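Side-chain contact in secreted effector protein SifA (Salmonella typhimurium, PDB 3CXB), which acts in host cells as a virulence effector required for endosomal tubulation and the formation of Salmonella-induced filaments, and interacts with host PLEKHM2: residues N225-E228 with S229-Q232. Sequence-based numbering, arbitrary orientation.
Sequences NISE and STQQ
The side chain of Gln231 folds back over the backbone of Ile226, Ser227 and Glu228, at and just before the start of its own helix, and Ser227 O stays close to it along much of its length. Gln231 CB lies 3.4 Å from Glu228 O. With CG turned beside the backbone N, Gln231 CG comes 3.3 Å from Ser227 O and also faces Ile226 CG2, the two side chains crossing at about a right angle. The chain then runs extended to the amide. Gln231 NE2 donates to Ile226 O at 2.9 Å, with an N-H...O angle of 149°. The acceptor lies only 11° out of the amide plane, whereas the donor is tilted from the carbonyl plane. A weak second bond from NE2 goes to Ser227 O, which also receives Gln231 N. On the amide's other arm, OE1 accepts from a water that also donates to Glu228 OE2.

Ser227 is the N-cap. Ser227 OG, placed between backbone N and carbonyl carbon, accepts from Thr230 N at 3.2 Å along a nearly straight 169° bond. Ser227 OG also accepts from Thr230 OG1 at 2.7 Å. Two donors of one residue thus grip a single hydroxyl oxygen at the helix start.

The cap begins helix 228-241 at the surface, where Gln231 packs on Ile214 and Thr218 of helix 197-220, while buried Ile226 meets Leu318 and His322, and Thr230 meets Leu321, on helix 307-324.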
loop_
_atom_site.group_PDB
_atom_site.type_symbol
_atom_site.label_atom_id
_atom_site.label_comp_id
_atom_site.label_asym_id
_atom_site.label_seq_id
_atom_site.Cartn_x
_atom_site.Cartn_y
_atom_site.Cartn_z
ATOM N N ASN A 225 -2.038 -22.791 -25.725
ATOM C CA ASN A 225 -2.401 -21.820 -26.726
ATOM C C ASN A 225 -3.573 -20.996 -26.231
ATOM O O ASN A 225 -4.733 -21.366 -26.434
ATOM C CB ASN A 225 -2.756 -22.512 -28.042
ATOM C CG ASN A 225 -2.465 -21.645 -29.245
ATOM O OD1 ASN A 225 -2.620 -22.080 -30.387
ATOM N ND2 ASN A 225 -2.035 -20.409 -28.998
ATOM N N ILE A 226 -3.265 -19.889 -25.559
ATOM C CA ILE A 226 -4.287 -18.985 -25.039
ATOM C C ILE A 226 -4.543 -17.907 -26.088
ATOM O O ILE A 226 -3.749 -16.966 -26.259
ATOM C CB ILE A 226 -3.839 -18.335 -23.722
ATOM C CG1 ILE A 226 -3.689 -19.409 -22.646
ATOM C CG2 ILE A 226 -4.851 -17.298 -23.277
ATOM C CD1 ILE A 226 -3.345 -18.867 -21.276
ATOM N N SER A 227 -5.664 -18.073 -26.788
ATOM C CA SER A 227 -6.078 -17.176 -27.860
ATOM C C SER A 227 -5.983 -15.732 -27.445
ATOM O O SER A 227 -6.139 -15.413 -26.276
ATOM C CB SER A 227 -7.521 -17.476 -28.285
ATOM O OG SER A 227 -8.414 -17.300 -27.206
ATOM N N GLU A 228 -5.717 -14.865 -28.412
ATOM C CA GLU A 228 -5.627 -13.433 -28.162
ATOM C C GLU A 228 -7.025 -12.908 -27.795
ATOM O O GLU A 228 -7.179 -11.805 -27.268
ATOM C CB GLU A 228 -5.107 -12.746 -29.413
ATOM C CG GLU A 228 -4.946 -11.266 -29.286
ATOM C CD GLU A 228 -3.833 -10.748 -30.166
ATOM O OE1 GLU A 228 -3.750 -11.170 -31.345
ATOM O OE2 GLU A 228 -3.043 -9.915 -29.674
ATOM N N SER A 229 -8.032 -13.727 -28.080
ATOM C CA SER A 229 -9.420 -13.407 -27.789
ATOM C C SER A 229 -9.574 -13.420 -26.271
ATOM O O SER A 229 -9.875 -12.383 -25.652
ATOM C CB SER A 229 -10.330 -14.466 -28.423
ATOM O OG SER A 229 -11.705 -14.161 -28.280
ATOM N N THR A 230 -9.351 -14.603 -25.686
ATOM C CA THR A 230 -9.436 -14.799 -24.242
ATOM C C THR A 230 -8.599 -13.721 -23.575
ATOM O O THR A 230 -8.982 -13.161 -22.546
ATOM C CB THR A 230 -8.855 -16.150 -23.787
ATOM O OG1 THR A 230 -9.299 -17.196 -24.659
ATOM C CG2 THR A 230 -9.313 -16.454 -22.355
ATOM N N GLN A 231 -7.459 -13.412 -24.170
ATOM C CA GLN A 231 -6.609 -12.398 -23.594
ATOM C C GLN A 231 -7.358 -11.096 -23.464
ATOM O O GLN A 231 -7.213 -10.395 -22.462
ATOM C CB GLN A 231 -5.351 -12.203 -24.433
ATOM C CG GLN A 231 -4.391 -13.373 -24.304
ATOM C CD GLN A 231 -3.170 -13.225 -25.169
ATOM O OE1 GLN A 231 -2.462 -12.218 -25.092
ATOM N NE2 GLN A 231 -2.909 -14.235 -25.999
ATOM N N GLN A 232 -8.173 -10.770 -24.463
ATOM C CA GLN A 232 -8.919 -9.521 -24.405
ATOM C C GLN A 232 -10.138 -9.665 -23.503
ATOM O O GLN A 232 -10.529 -8.720 -22.813
ATOM C CB GLN A 232 -9.338 -9.065 -25.805
ATOM C CG GLN A 232 -9.768 -7.599 -25.846
ATOM C CD GLN A 232 -8.652 -6.649 -25.426
ATOM O OE1 GLN A 232 -7.911 -6.923 -24.482
ATOM N NE2 GLN A 232 -8.538 -5.521 -26.120
HETATM O O HOH W 1 -2.305 -9.486 -26.624
#